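Local coordinates for protein AncCDT-1 (Synthetic construct, PDB 5T0W) that binds arginine in the cleft between its two lobes, as an ancestral periplasmic amino acid-binding protein and a precursor of cyclohexadienyl dehydratase, at residues T69-I74 / L140-E145; V134-Q139 / A177-S182; P105-G110 / E207-A212. All blocks are in the same frame, centred on the assembly; numbering follows the deposited sequence.

Contact 1 (T69-I74 / L140-E145). With ARG (arginine), chain E.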
# COMPACT_ATOMS: atom_id res chain seq x y z
N THR A 69 -2.69 -12.08 -0.72
CA THR A 69 -2.53 -12.02 -2.16
C THR A 69 -1.23 -11.35 -2.48
O THR A 69 -0.84 -10.40 -1.81
CB THR A 69 -3.65 -11.22 -2.79
OG1 THR A 69 -4.91 -11.80 -2.41
CG2 THR A 69 -3.52 -11.21 -4.29
N THR A 70 -0.55 -11.85 -3.51
CA THR A 70 0.70 -11.23 -3.98
C THR A 70 0.37 -9.89 -4.61
O THR A 70 -0.55 -9.81 -5.39
CB THR A 70 1.41 -12.13 -5.02
OG1 THR A 70 1.77 -13.36 -4.39
CG2 THR A 70 2.69 -11.45 -5.60
N TRP A 71 1.10 -8.84 -4.26
CA TRP A 71 0.79 -7.50 -4.77
C TRP A 71 0.63 -7.44 -6.31
O TRP A 71 -0.32 -6.85 -6.82
CB TRP A 71 1.87 -6.51 -4.36
CG TRP A 71 1.56 -5.18 -4.87
CD1 TRP A 71 2.22 -4.53 -5.87
CD2 TRP A 71 0.47 -4.34 -4.49
NE1 TRP A 71 1.60 -3.36 -6.12
CE2 TRP A 71 0.53 -3.20 -5.28
CE3 TRP A 71 -0.54 -4.43 -3.55
CZ2 TRP A 71 -0.36 -2.17 -5.18
CZ3 TRP A 71 -1.45 -3.39 -3.45
CH2 TRP A 71 -1.34 -2.27 -4.25
N ASP A 72 1.55 -8.03 -7.03
CA ASP A 72 1.57 -7.90 -8.48
C ASP A 72 0.28 -8.36 -9.15
O ASP A 72 -0.16 -7.75 -10.10
CB ASP A 72 2.75 -8.66 -9.08
CG ASP A 72 2.99 -8.28 -10.53
OD1 ASP A 72 3.20 -7.07 -10.79
OD2 ASP A 72 2.98 -9.20 -11.40
N GLY A 73 -0.31 -9.44 -8.63
CA GLY A 73 -1.54 -9.98 -9.18
C GLY A 73 -2.79 -9.60 -8.39
O GLY A 73 -3.82 -10.25 -8.50
N ILE A 74 -2.70 -8.55 -7.58
CA ILE A 74 -3.81 -8.22 -6.70
C ILE A 74 -5.03 -7.70 -7.46
O ILE A 74 -6.16 -7.99 -7.08
CB ILE A 74 -3.40 -7.25 -5.58
CG1 ILE A 74 -4.45 -7.30 -4.46
CG2 ILE A 74 -3.26 -5.84 -6.11
CD1 ILE A 74 -4.04 -6.58 -3.19
N LEU A 140 7.72 -5.16 -6.73
CA LEU A 140 7.22 -5.37 -8.09
C LEU A 140 5.76 -4.98 -8.21
O LEU A 140 4.94 -5.32 -7.35
CB LEU A 140 7.38 -6.84 -8.49
CG LEU A 140 6.76 -7.22 -9.88
CD1 LEU A 140 7.46 -6.59 -11.09
CD2 LEU A 140 6.70 -8.73 -10.00
N GLY A 141 5.44 -4.23 -9.26
CA GLY A 141 4.07 -3.78 -9.50
C GLY A 141 3.54 -2.63 -8.62
O GLY A 141 2.34 -2.50 -8.47
N THR A 142 4.43 -1.79 -8.07
CA THR A 142 4.05 -0.70 -7.24
C THR A 142 4.33 0.64 -7.90
O THR A 142 5.04 0.72 -8.88
CB THR A 142 4.80 -0.71 -5.91
OG1 THR A 142 6.20 -0.74 -6.15
CG2 THR A 142 4.41 -1.90 -5.04
N THR A 143 3.78 1.71 -7.32
CA THR A 143 4.02 3.06 -7.84
C THR A 143 5.50 3.45 -7.65
O THR A 143 6.01 4.29 -8.39
CB THR A 143 3.10 4.13 -7.20
OG1 THR A 143 3.29 4.17 -5.78
CG2 THR A 143 1.66 3.84 -7.48
N SER A 144 6.18 2.83 -6.69
CA SER A 144 7.58 3.08 -6.51
C SER A 144 8.36 2.51 -7.71
O SER A 144 9.34 3.11 -8.15
CB SER A 144 8.05 2.49 -5.18
OG SER A 144 7.29 2.98 -4.09
N GLU A 145 7.97 1.33 -8.20
CA GLU A 145 8.60 0.77 -9.41
C GLU A 145 8.45 1.76 -10.55
O GLU A 145 9.41 2.05 -11.24
CB GLU A 145 7.97 -0.56 -9.84
CG GLU A 145 8.68 -1.21 -11.03
CD GLU A 145 7.95 -2.40 -11.59
OE1 GLU A 145 6.82 -2.69 -11.13
OE2 GLU A 145 8.51 -3.05 -12.52
N ARG E . 1.08 2.49 -2.63
CA ARG E . 1.86 1.70 -3.59
C ARG E . 0.93 1.24 -4.65
O ARG E . 1.42 0.82 -5.70
CB ARG E . 2.47 0.50 -2.93
CG ARG E . 1.41 -0.46 -2.46
CD ARG E . 2.02 -1.79 -2.01
NE ARG E . 1.15 -2.42 -1.03
CZ ARG E . 1.34 -3.64 -0.55
NH1 ARG E . 0.50 -4.14 0.37
NH2 ARG E . 2.38 -4.35 -0.96
OXT ARG E . -0.30 1.27 -4.45
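Trp71 reaches across to the backbone of Leu140 and Gly141 and presents the pyrrole edge of its indole to two successive carbonyls. NE1 donates to Gly141 O at 2.6 Å; the bond is bent, 144° at the hydrogen, and the donor stands well above the carbonyl plane. Next to it, Trp71 CD1 meets Leu140 O at 3.2 Å, in the plane of the ring. With CG anti to the backbone N (chi1 180°), the indole extends toward segment 140-145 and lays one face on the bound arginine, whose CD sits 3.7 Å above the ring plane, over its centre; Ile74 CG2 approaches the opposite face, offset toward the rim. Thr142 comes at the ring obliquely, its CG2 3.3 Å from Trp71 NE1. Its chi1 of 55° places this methyl anti to the carbonyl carbon, against the indole, and leaves OG1 for Gln139 O and, in a weak capping bond, for Glu145 N at the start of helix 143-151. Further out, Asp72 and Leu140 pass each other at a slant: OD1 lies 3.7 Å from Leu140 CG and close to Gly141 CA. Gly141 N donates to Glu145 OE1 at 2.8 Å; the other carboxylate oxygen, OE2, forms a salt bridge with Lys149. The ligand is held at the same helix start, where Thr143 N donates to the arginine O at 3.0 Å. An aromatic ring of one lobe over the ligand, with the ligand carboxylate at a helix start of the other, is consistent with the closed, liganded cleft of a family 3 solute-binding protein.

Contact 2 (V134-Q139 / A177-S182). With ARG (arginine), chain E.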
# COMPACT_ATOMS: atom_id res chain seq x y z
N VAL A 134 24.32 2.82 -9.95
CA VAL A 134 23.37 2.73 -8.85
C VAL A 134 22.32 1.62 -9.04
O VAL A 134 21.66 1.55 -10.07
CB VAL A 134 22.65 4.08 -8.64
CG1 VAL A 134 21.46 3.92 -7.73
CG2 VAL A 134 23.63 5.11 -8.09
N LYS A 135 22.19 0.75 -8.04
CA LYS A 135 21.14 -0.28 -7.99
C LYS A 135 20.09 0.13 -6.98
O LYS A 135 20.40 0.41 -5.83
CB LYS A 135 21.71 -1.65 -7.58
CG LYS A 135 22.76 -2.24 -8.51
CD LYS A 135 23.43 -3.46 -7.88
CE LYS A 135 24.92 -3.61 -8.22
NZ LYS A 135 25.24 -4.78 -9.08
N VAL A 136 18.84 0.15 -7.41
CA VAL A 136 17.72 0.50 -6.54
C VAL A 136 16.67 -0.58 -6.49
O VAL A 136 16.27 -1.07 -7.53
CB VAL A 136 17.02 1.75 -7.18
CG1 VAL A 136 15.76 2.14 -6.42
CG2 VAL A 136 18.00 2.91 -7.34
N ALA A 137 16.19 -0.89 -5.28
CA ALA A 137 15.23 -1.96 -5.06
C ALA A 137 13.83 -1.41 -4.83
O ALA A 137 13.66 -0.37 -4.20
CB ALA A 137 15.63 -2.82 -3.87
N VAL A 138 12.83 -2.13 -5.33
CA VAL A 138 11.45 -1.76 -5.18
C VAL A 138 10.58 -2.98 -5.17
O VAL A 138 10.97 -4.05 -5.68
CB VAL A 138 10.97 -0.87 -6.34
CG1 VAL A 138 11.70 0.47 -6.36
CG2 VAL A 138 11.12 -1.57 -7.68
N GLN A 139 9.35 -2.83 -4.68
CA GLN A 139 8.38 -3.90 -4.76
C GLN A 139 7.77 -3.97 -6.16
O GLN A 139 7.36 -2.97 -6.71
CB GLN A 139 7.30 -3.74 -3.72
CG GLN A 139 6.21 -4.81 -3.81
CD GLN A 139 5.24 -4.78 -2.64
OE1 GLN A 139 4.86 -3.71 -2.13
NE2 GLN A 139 4.84 -5.95 -2.20
N ALA A 177 19.87 1.71 -2.69
CA ALA A 177 18.70 2.34 -2.14
C ALA A 177 17.47 1.52 -2.41
O ALA A 177 17.50 0.61 -3.25
CB ALA A 177 18.55 3.71 -2.75
N MET A 178 16.39 1.84 -1.70
CA MET A 178 15.07 1.37 -2.05
C MET A 178 14.09 2.53 -1.99
O MET A 178 14.26 3.47 -1.24
CB MET A 178 14.60 0.21 -1.18
CG MET A 178 13.95 0.58 0.13
SD MET A 178 13.35 -0.87 1.08
CE MET A 178 11.90 -1.34 0.17
N VAL A 179 13.07 2.47 -2.84
CA VAL A 179 12.03 3.45 -2.85
C VAL A 179 10.78 2.75 -2.39
O VAL A 179 10.53 1.61 -2.75
CB VAL A 179 11.83 4.07 -4.25
CG1 VAL A 179 10.87 5.25 -4.16
CG2 VAL A 179 13.15 4.53 -4.87
N THR A 180 9.97 3.44 -1.61
CA THR A 180 8.73 2.90 -1.10
C THR A 180 7.83 4.06 -0.65
O THR A 180 8.27 5.22 -0.62
CB THR A 180 9.03 1.91 0.03
OG1 THR A 180 7.88 1.12 0.30
CG2 THR A 180 9.41 2.63 1.32
N ASP A 181 6.58 3.77 -0.28
CA ASP A 181 5.68 4.80 0.23
C ASP A 181 6.26 5.44 1.48
O ASP A 181 6.80 4.73 2.34
CB ASP A 181 4.29 4.23 0.52
CG ASP A 181 3.49 3.90 -0.75
OD1 ASP A 181 3.91 4.25 -1.86
OD2 ASP A 181 2.37 3.37 -0.63
N SER A 182 6.08 6.75 1.63
CA SER A 182 6.65 7.46 2.80
C SER A 182 6.36 6.78 4.13
O SER A 182 7.26 6.62 4.95
CB SER A 182 6.15 8.90 2.96
OG SER A 182 5.76 9.55 1.76
N ARG E . 1.08 2.49 -2.63
CA ARG E . 1.86 1.70 -3.59
C ARG E . 0.93 1.24 -4.65
O ARG E . 1.42 0.82 -5.70
CB ARG E . 2.47 0.50 -2.93
CG ARG E . 1.41 -0.46 -2.46
CD ARG E . 2.02 -1.79 -2.01
NE ARG E . 1.15 -2.42 -1.03
CZ ARG E . 1.34 -3.64 -0.55
NH1 ARG E . 0.50 -4.14 0.37
NH2 ARG E . 2.38 -4.35 -0.96
OXT ARG E . -0.30 1.27 -4.45
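Val136 and Val179 meet on one face of the sheet, where CG1 of Val136 comes at a slant to within 3.9 Å of CG2 of Val179. Val138 joins them on this face, lying alongside Val179 and pointing the same way, its CG1 4.2 Å from Val179 CB. Chi1 of -65° sets that methyl anti to the carbonyl carbon of Val138 and against Val179. The other face carries Ala137 and Met178, paired through their CB atoms at 4.2 Å. Between the two apolar layers the backbones run parallel, with Val136 opposite Ala177 and Ala137 opposite Met178. Ala137 anchors both sides of the register: its N donates to Ala177 O at 2.8 Å, and its O accepts from Val179 N at 3.2 Å. A weak bond from Ala177 N to Lys135 O precedes them. The strand axes cross at -31°; beyond Ala137 and Met178 the chains diverge toward Gln139 and Thr180, and the polar edge begins there. Gln139 and Asp181 do not touch each other but take the same arginine from different ends. Gln139, its chain stretched straight from the backbone (chi1 177°), carries OE1 to the ligand NH2 at 2.8 Å, while Glu161 O receives its NE2. Asp181 OD2 accepts from the ligand α-amino N, and its OD1 is held by Gln111 NE2. Strand 156-160 flanks 135-139 in parallel on its far side, strand 107-115 runs antiparallel beside 177-181, helix 163-171 packs over Met178, and helix 143-151 touches Val138 on the valine face.

Contact 3 (P105-G110 / E207-A212)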
# COMPACT_ATOMS: atom_id res chain seq x y z
N PRO A 105 -10.54 8.96 -1.44
CA PRO A 105 -9.22 8.80 -0.81
C PRO A 105 -9.33 8.49 0.65
O PRO A 105 -10.11 9.13 1.30
CB PRO A 105 -8.57 10.17 -1.01
CG PRO A 105 -9.19 10.69 -2.26
CD PRO A 105 -10.62 10.23 -2.19
N TYR A 106 -8.60 7.51 1.15
CA TYR A 106 -8.61 7.22 2.58
C TYR A 106 -7.31 7.63 3.30
O TYR A 106 -7.19 7.36 4.50
CB TYR A 106 -8.99 5.77 2.89
CG TYR A 106 -7.93 4.68 2.66
CD1 TYR A 106 -7.10 4.24 3.68
CD2 TYR A 106 -7.85 4.01 1.44
CE1 TYR A 106 -6.17 3.23 3.48
CE2 TYR A 106 -6.94 3.01 1.23
CZ TYR A 106 -6.10 2.61 2.25
OH TYR A 106 -5.20 1.58 2.04
N MET A 107 -6.39 8.28 2.58
CA MET A 107 -4.99 8.44 3.02
C MET A 107 -4.20 9.10 1.88
O MET A 107 -4.65 9.08 0.73
CB MET A 107 -4.40 7.03 3.31
CG MET A 107 -2.96 6.96 3.75
SD MET A 107 -2.77 7.43 5.44
CE MET A 107 -1.05 8.02 5.42
N THR A 108 -3.03 9.67 2.20
CA THR A 108 -2.07 10.11 1.19
C THR A 108 -0.64 9.64 1.51
O THR A 108 -0.26 9.63 2.68
CB THR A 108 -1.99 11.63 1.03
OG1 THR A 108 -1.55 12.21 2.26
CG2 THR A 108 -3.34 12.20 0.62
N ALA A 109 0.14 9.31 0.46
CA ALA A 109 1.53 8.83 0.56
C ALA A 109 2.38 9.38 -0.57
O ALA A 109 1.96 9.40 -1.72
CB ALA A 109 1.58 7.32 0.50
N GLY A 110 3.58 9.82 -0.22
CA GLY A 110 4.59 10.21 -1.18
C GLY A 110 5.61 9.11 -1.27
O GLY A 110 5.54 8.12 -0.56
N GLU A 207 0.16 11.30 -3.41
CA GLU A 207 -1.00 10.73 -4.10
C GLU A 207 -1.97 10.05 -3.12
O GLU A 207 -1.52 9.48 -2.13
CB GLU A 207 -0.48 9.71 -5.12
CG GLU A 207 0.24 10.31 -6.32
CD GLU A 207 -0.68 11.03 -7.31
OE1 GLU A 207 -1.87 10.67 -7.43
OE2 GLU A 207 -0.20 11.96 -8.01
N PRO A 208 -3.29 10.10 -3.42
CA PRO A 208 -4.30 9.46 -2.58
C PRO A 208 -4.25 7.95 -2.69
O PRO A 208 -4.00 7.41 -3.76
CB PRO A 208 -5.61 9.96 -3.18
CG PRO A 208 -5.31 10.07 -4.62
CD PRO A 208 -3.87 10.51 -4.70
N LEU A 209 -4.48 7.27 -1.57
CA LEU A 209 -4.74 5.84 -1.56
C LEU A 209 -6.24 5.65 -1.54
O LEU A 209 -6.98 6.50 -1.01
CB LEU A 209 -4.14 5.20 -0.33
CG LEU A 209 -2.71 5.57 0.02
CD1 LEU A 209 -2.22 4.80 1.24
CD2 LEU A 209 -1.78 5.28 -1.15
N GLY A 210 -6.70 4.55 -2.10
CA GLY A 210 -8.11 4.16 -2.02
C GLY A 210 -8.27 2.65 -1.87
O GLY A 210 -7.32 1.90 -2.05
N PHE A 211 -9.50 2.23 -1.62
CA PHE A 211 -9.90 0.83 -1.71
C PHE A 211 -10.50 0.52 -3.07
O PHE A 211 -11.36 1.25 -3.55
CB PHE A 211 -10.91 0.52 -0.65
CG PHE A 211 -10.50 0.97 0.69
CD1 PHE A 211 -9.29 0.54 1.23
CD2 PHE A 211 -11.29 1.84 1.42
CE1 PHE A 211 -8.90 0.96 2.48
CE2 PHE A 211 -10.91 2.25 2.67
CZ PHE A 211 -9.71 1.83 3.20
N ALA A 212 -10.06 -0.58 -3.67
CA ALA A 212 -10.48 -0.94 -5.04
C ALA A 212 -11.61 -1.94 -5.04
O ALA A 212 -11.61 -2.84 -4.22
CB ALA A 212 -9.31 -1.51 -5.81
O HOH W 1 -5.96 0.15 -0.06
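Segments 105-110 and 207-212 run antiparallel, with short strand axes at 134°, and are joined by four backbone bonds: Ala109 and Glu207 exchange two, Leu209 N donates to Met107 O at 2.9 Å, and Tyr106 N donates to Leu209 O at 2.9 Å, with Thr108 and Pro208 a non-hydrogen-bonded pair between Met107-Leu209 and Ala109-Glu207. Pro208 CB lies 3.7 Å from Pro105 CB, the two rings side by side and pointing the same way. On the other face Leu209 lies alongside Met107 in a shared direction: its CD1 sits 3.4 Å from Met107 CG, and CD2 reaches Ala109 CB at 4.3 Å. Met107 then bends at chi2 (77°), which turns its end away from this strand, to Tyr241 and Phe245 of helix 236-245. The pair belongs to the crossing strands of a two-lobed periplasmic binding protein, in which strand 107-115 runs on from this lobe into the other; the side chain of Leu209 comes within about 4 Å of the bound arginine, so the pair also borders the cleft. Tyr106 is wedged between residues of the opposite segment. Leu209 CB lies over one face of its ring, 4.3 Å from the centroid in a CH-pi contact, and Gly210 C meets the ring edge. Phe211 covers the opposite face in an offset stack with planes at 16°, although the modelled spacing of the two rings is too tight to be trusted in detail. The phenol end is polar: a water lies 2.7 Å from Tyr106 OH and donates to Gly210 O, and the same hydroxyl has weak bonds to Asp49 and Gly89. Leu52 of helix 48-60 packs against both Tyr106 and Phe211.

In the fold
Contacts 2 and 3 are buried strand pairings, contact 2 within one lobe and contact 3 where a strand leaves the other, whereas contact 1 bridges the lobes across the cleft and is only partly buried. Contact 2 is parallel and aliphatic; contact 3 is antiparallel, with stacked rings and prolines; contact 1 has a single hydrogen bond across it, with a ligand and some packing beside it. Strand 135-139 leads into helix 143-151, so contacts 1 and 2 pack together, with Ser144 against Val179 and Thr180, and both hold the arginine. Contacts 2 and 3 share a mixed sheet and touch where Asp181 and Ser182 meet Ala109 and Gly110. Contacts 1 and 3 do not touch.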